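Long-range contact in bradyzoite surface antigen BSR4 (Toxoplasma gondii, PDB 2JKS), which is a bradyzoite-stage surface antigen of the SAG1-related family that can bind zinc ions and probably acts at the host-parasite interface: residues R6-F18 / L33-S47. Sequence-based numbering, arbitrary orientation.
Sequences RLTVAGSDAKCDF and LTLSKGRMTATFECS
The Phe44 ring meets Cys16 at its edge, where SG lies 3.4 Å from CE1, while Cys46 SG sits over one face of the same ring, offset toward the rim. Phe44 comes within reach because its CG is anti to the backbone N (chi1 -172°), which swings the ring alongside strand 13-17; CD1 also packs on Ala14 CB, where a methyl is small enough to leave room for the ring and for Leu33 CD2. Both sulfurs are half-cystines, bonded to Cys155 and Cys138, so two disulfides and an aromatic ring pack together on the inner side of this part of the sheet, facing strands 132-141 and 152-161 across the sandwich.

Strands 13-17 and 41-47 run parallel, joined by the regular backbone hydrogen bonds of a parallel pair, from Ser12 O to Phe18 N; Ala14 N to Thr43 O is almost straight at 178°. At the start Ser12, which follows Gly11, suited by its positive phi, within the type II' turn from Ala10 to Asp13, sends OG to Thr41 O at 3.0 Å and rests CB on Leu33 CD1 at 3.9 Å.

The outer side is polar. Thr43 OG1 and Asp13 OD1 are paired, but the modelled 2.4 Å is doubtfully short; one water joins OD1 to Thr41 O while another joins OG1 to Ala14 O. The bends of Lys15 at chi2 and chi3 fold its chain back, bringing NZ to Asp13 O from above the carbonyl plane, as CG passes 4.1 Å from Glu45 OE1.

The chemistry thus divides by side: sulfur, ring and methyls join the two sheets of this SRS domain, whereas hydroxyls, charges and water finish its outer surface, and the backbone bonds hold the N-terminal hairpin to strand 41-47.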
loop_
_atom_site.group_PDB
_atom_site.type_symbol
_atom_site.label_atom_id
_atom_site.label_comp_id
_atom_site.label_asym_id
_atom_site.label_seq_id
_atom_site.Cartn_x
_atom_site.Cartn_y
_atom_site.Cartn_z
ATOM N N ARG A 6 -5.815 -7.002 29.603
ATOM C CA ARG A 6 -5.705 -5.564 29.530
ATOM C C ARG A 6 -4.808 -5.205 28.334
ATOM O O ARG A 6 -3.739 -5.739 28.227
ATOM C CB ARG A 6 -5.070 -4.987 30.788
ATOM C CG ARG A 6 -5.070 -3.458 30.760
ATOM C CD ARG A 6 -4.123 -2.861 31.729
ATOM N NE ARG A 6 -3.545 -3.873 32.608
ATOM C CZ ARG A 6 -3.366 -3.733 33.922
ATOM N NH1 ARG A 6 -3.774 -2.625 34.542
ATOM N NH2 ARG A 6 -2.803 -4.714 34.622
ATOM N N LEU A 7 -5.281 -4.292 27.497
ATOM C CA LEU A 7 -4.551 -3.753 26.358
ATOM C C LEU A 7 -4.223 -2.262 26.582
ATOM O O LEU A 7 -5.095 -1.446 26.961
ATOM C CB LEU A 7 -5.363 -3.970 25.070
ATOM C CG LEU A 7 -4.719 -3.440 23.766
ATOM C CD1 LEU A 7 -3.435 -4.153 23.420
ATOM C CD2 LEU A 7 -5.704 -3.546 22.569
ATOM N N THR A 8 -2.948 -1.922 26.405
ATOM C CA THR A 8 -2.529 -0.527 26.375
ATOM C C THR A 8 -1.907 -0.183 25.000
ATOM O O THR A 8 -1.150 -0.969 24.461
ATOM C CB THR A 8 -1.521 -0.174 27.507
ATOM O OG1 THR A 8 -2.058 -0.582 28.769
ATOM C CG2 THR A 8 -1.332 1.346 27.542
ATOM N N VAL A 9 -2.266 0.962 24.448
ATOM C CA VAL A 9 -1.701 1.505 23.198
ATOM C C VAL A 9 -1.290 2.980 23.364
ATOM O O VAL A 9 -2.063 3.790 23.839
ATOM C CB VAL A 9 -2.708 1.383 21.986
ATOM C CG1 VAL A 9 -1.961 1.660 20.649
ATOM C CG2 VAL A 9 -3.354 -0.013 21.938
ATOM N N ALA A 10 -0.044 3.311 22.980
ATOM C CA ALA A 10 0.440 4.695 22.923
ATOM C C ALA A 10 1.304 4.744 21.687
ATOM O O ALA A 10 2.242 3.961 21.585
ATOM C CB ALA A 10 1.285 5.029 24.148
ATOM N N GLY A 11 0.946 5.626 20.754
ATOM C CA GLY A 11 1.573 5.715 19.424
ATOM C C GLY A 11 1.487 4.374 18.693
ATOM O O GLY A 11 0.399 3.831 18.527
ATOM N N SER A 12 2.625 3.799 18.291
ATOM C CA SER A 12 2.525 2.487 17.676
ATOM C C SER A 12 3.076 1.367 18.554
ATOM O O SER A 12 3.621 0.388 18.053
ATOM C CB SER A 12 3.084 2.515 16.223
ATOM O OG SER A 12 4.288 3.259 16.201
ATOM N N ASP A 13 2.945 1.520 19.885
ATOM C CA ASP A 13 3.381 0.481 20.786
ATOM C C ASP A 13 2.143 -0.016 21.542
ATOM O O ASP A 13 1.415 0.821 22.115
ATOM C CB ASP A 13 4.466 1.010 21.724
ATOM C CG ASP A 13 5.669 1.546 20.977
ATOM O OD1 ASP A 13 6.201 0.828 20.076
ATOM O OD2 ASP A 13 6.050 2.705 21.254
ATOM N N ALA A 14 1.912 -1.338 21.510
ATOM C CA ALA A 14 0.822 -1.996 22.231
ATOM C C ALA A 14 1.300 -3.039 23.217
ATOM O O ALA A 14 2.248 -3.791 22.965
ATOM C CB ALA A 14 -0.152 -2.676 21.237
ATOM N N LYS A 15 0.611 -3.111 24.338
ATOM C CA LYS A 15 1.028 -3.989 25.427
ATOM C C LYS A 15 -0.241 -4.745 25.916
ATOM O O LYS A 15 -1.182 -4.092 26.288
ATOM C CB LYS A 15 1.607 -3.124 26.581
ATOM C CG LYS A 15 2.962 -2.378 26.364
ATOM C CD LYS A 15 2.853 -1.118 25.403
ATOM C CE LYS A 15 2.239 0.113 26.094
ATOM N NZ LYS A 15 1.959 1.164 25.085
ATOM N N CYS A 16 -0.239 -6.084 25.925
ATOM C CA CYS A 16 -1.320 -6.874 26.554
ATOM C C CYS A 16 -0.832 -7.547 27.845
ATOM O O CYS A 16 0.215 -8.215 27.848
ATOM C CB CYS A 16 -1.809 -8.004 25.636
ATOM S SG CYS A 16 -2.465 -7.562 24.002
ATOM N N ASP A 17 -1.616 -7.389 28.903
ATOM C CA ASP A 17 -1.289 -7.806 30.271
ATOM C C ASP A 17 -2.401 -8.760 30.758
ATOM O O ASP A 17 -3.561 -8.438 30.674
ATOM C CB ASP A 17 -1.243 -6.568 31.191
ATOM C CG ASP A 17 0.059 -5.779 31.083
ATOM O OD1 ASP A 17 1.172 -6.368 31.192
ATOM O OD2 ASP A 17 -0.028 -4.546 30.898
ATOM N N PHE A 18 -2.042 -9.937 31.258
ATOM C CA PHE A 18 -3.040 -10.897 31.739
ATOM C C PHE A 18 -2.725 -11.226 33.200
ATOM O O PHE A 18 -1.605 -11.653 33.504
ATOM C CB PHE A 18 -3.011 -12.193 30.923
ATOM C CG PHE A 18 -3.186 -11.998 29.435
ATOM C CD1 PHE A 18 -2.065 -11.927 28.594
ATOM C CD2 PHE A 18 -4.469 -11.894 28.874
ATOM C CE1 PHE A 18 -2.227 -11.760 27.249
ATOM C CE2 PHE A 18 -4.621 -11.720 27.513
ATOM C CZ PHE A 18 -3.506 -11.644 26.710
ATOM N N LEU A 33 -3.650 0.201 15.963
ATOM C CA LEU A 33 -2.687 1.282 15.718
ATOM C C LEU A 33 -2.422 1.335 14.212
ATOM O O LEU A 33 -2.799 0.415 13.495
ATOM C CB LEU A 33 -1.417 1.070 16.497
ATOM C CG LEU A 33 -0.724 -0.251 16.287
ATOM C CD1 LEU A 33 0.356 -0.107 15.151
ATOM C CD2 LEU A 33 -0.050 -0.584 17.608
ATOM N N THR A 34 -1.815 2.415 13.737
ATOM C CA THR A 34 -1.613 2.606 12.294
ATOM C C THR A 34 -0.144 2.795 11.984
ATOM O O THR A 34 0.534 3.583 12.669
ATOM C CB THR A 34 -2.429 3.838 11.772
ATOM O OG1 THR A 34 -3.811 3.571 11.981
ATOM C CG2 THR A 34 -2.157 4.135 10.272
ATOM N N LEU A 35 0.364 2.068 10.985
ATOM C CA LEU A 35 1.708 2.336 10.456
ATOM C C LEU A 35 1.603 3.107 9.149
ATOM O O LEU A 35 0.658 2.931 8.371
ATOM C CB LEU A 35 2.541 1.052 10.263
ATOM C CG LEU A 35 2.851 0.249 11.530
ATOM C CD1 LEU A 35 3.507 -1.058 11.170
ATOM C CD2 LEU A 35 3.706 1.066 12.536
ATOM N N SER A 36 2.572 3.997 8.944
ATOM C CA SER A 36 2.641 4.825 7.741
ATOM C C SER A 36 4.019 5.476 7.644
ATOM O O SER A 36 4.827 5.355 8.572
ATOM C CB SER A 36 1.605 5.947 7.779
ATOM O OG SER A 36 1.699 6.692 8.988
ATOM N N LYS A 37 4.273 6.150 6.514
ATOM C CA LYS A 37 5.467 7.002 6.359
ATOM C C LYS A 37 5.684 7.820 7.621
ATOM O O LYS A 37 4.791 8.537 8.079
ATOM C CB LYS A 37 5.341 7.939 5.130
ATOM C CG LYS A 37 6.734 8.357 4.557
ATOM C CD LYS A 37 6.619 9.672 3.812
ATOM C CE LYS A 37 7.998 10.184 3.368
ATOM N NZ LYS A 37 7.930 10.814 1.986
ATOM N N GLY A 38 6.856 7.682 8.208
ATOM C CA GLY A 38 7.134 8.448 9.447
ATOM C C GLY A 38 6.762 7.734 10.750
ATOM O O GLY A 38 7.151 8.187 11.848
ATOM N N ARG A 39 6.014 6.628 10.644
ATOM C CA ARG A 39 5.664 5.829 11.801
ATOM C C ARG A 39 5.656 4.408 11.323
ATOM O O ARG A 39 4.635 3.827 11.099
ATOM C CB ARG A 39 4.294 6.208 12.414
ATOM C CG ARG A 39 4.006 7.684 12.478
ATOM C CD ARG A 39 2.655 7.893 13.119
ATOM N NE ARG A 39 2.737 7.688 14.559
ATOM C CZ ARG A 39 2.724 8.673 15.454
ATOM N NH1 ARG A 39 2.605 9.946 15.049
ATOM N NH2 ARG A 39 2.811 8.378 16.752
ATOM N N MET A 40 6.838 3.867 11.161
ATOM C CA MET A 40 7.074 2.680 10.398
ATOM C C MET A 40 7.316 1.461 11.269
ATOM O O MET A 40 7.431 0.345 10.747
ATOM C CB MET A 40 8.302 2.924 9.504
ATOM C CG MET A 40 8.076 3.984 8.387
ATOM S SD MET A 40 6.870 3.410 7.173
ATOM C CE MET A 40 7.965 2.705 5.975
ATOM N N THR A 41 7.407 1.669 12.579
ATOM C CA THR A 41 7.702 0.582 13.502
ATOM C C THR A 41 6.622 0.377 14.531
ATOM O O THR A 41 6.301 1.293 15.286
ATOM C CB THR A 41 9.040 0.756 14.256
ATOM O OG1 THR A 41 10.100 0.800 13.320
ATOM C CG2 THR A 41 9.272 -0.416 15.214
ATOM N N ALA A 42 6.078 -0.842 14.571
ATOM C CA ALA A 42 5.143 -1.225 15.614
ATOM C C ALA A 42 5.816 -2.135 16.672
ATOM O O ALA A 42 6.708 -2.903 16.352
ATOM C CB ALA A 42 3.957 -1.939 15.011
ATOM N N THR A 43 5.418 -2.019 17.941
ATOM C CA THR A 43 5.841 -3.013 18.906
ATOM C C THR A 43 4.648 -3.629 19.612
ATOM O O THR A 43 3.649 -2.946 19.863
ATOM C CB THR A 43 6.892 -2.491 19.923
ATOM O OG1 THR A 43 6.293 -1.507 20.753
ATOM C CG2 THR A 43 8.101 -1.864 19.220
ATOM N N PHE A 44 4.773 -4.922 19.952
ATOM C CA PHE A 44 3.706 -5.690 20.587
ATOM C C PHE A 44 4.323 -6.497 21.722
ATOM O O PHE A 44 5.267 -7.244 21.509
ATOM C CB PHE A 44 2.989 -6.604 19.570
ATOM C CG PHE A 44 1.742 -7.299 20.116
ATOM C CD1 PHE A 44 0.831 -6.622 20.915
ATOM C CD2 PHE A 44 1.489 -8.639 19.792
ATOM C CE1 PHE A 44 -0.317 -7.239 21.393
ATOM C CE2 PHE A 44 0.341 -9.278 20.259
ATOM C CZ PHE A 44 -0.573 -8.557 21.061
ATOM N N GLU A 45 3.788 -6.317 22.920
ATOM C CA GLU A 45 4.284 -7.056 24.080
ATOM C C GLU A 45 3.143 -7.782 24.790
ATOM O O GLU A 45 2.008 -7.255 24.869
ATOM C CB GLU A 45 5.039 -6.133 25.026
ATOM C CG GLU A 45 5.410 -6.804 26.332
ATOM C CD GLU A 45 6.269 -5.917 27.219
ATOM O OE1 GLU A 45 6.329 -4.688 26.952
ATOM O OE2 GLU A 45 6.875 -6.466 28.191
ATOM N N CYS A 46 3.413 -9.005 25.242
ATOM C CA CYS A 46 2.425 -9.775 26.008
ATOM C C CYS A 46 3.032 -10.364 27.253
ATOM O O CYS A 46 4.018 -11.097 27.171
ATOM C CB CYS A 46 1.822 -10.875 25.157
ATOM S SG CYS A 46 1.011 -10.167 23.720
ATOM N N SER A 47 2.447 -10.030 28.402
ATOM C CA SER A 47 2.995 -10.490 29.662
ATOM C C SER A 47 1.895 -11.024 30.555
ATOM O O SER A 47 0.734 -10.635 30.435
ATOM C CB SER A 47 3.818 -9.390 30.340
ATOM O OG SER A 47 3.006 -8.318 30.751
HETATM O O HOH W 1 7.231 1.606 17.854
HETATM O O HOH W 2 4.925 -2.725 23.057
#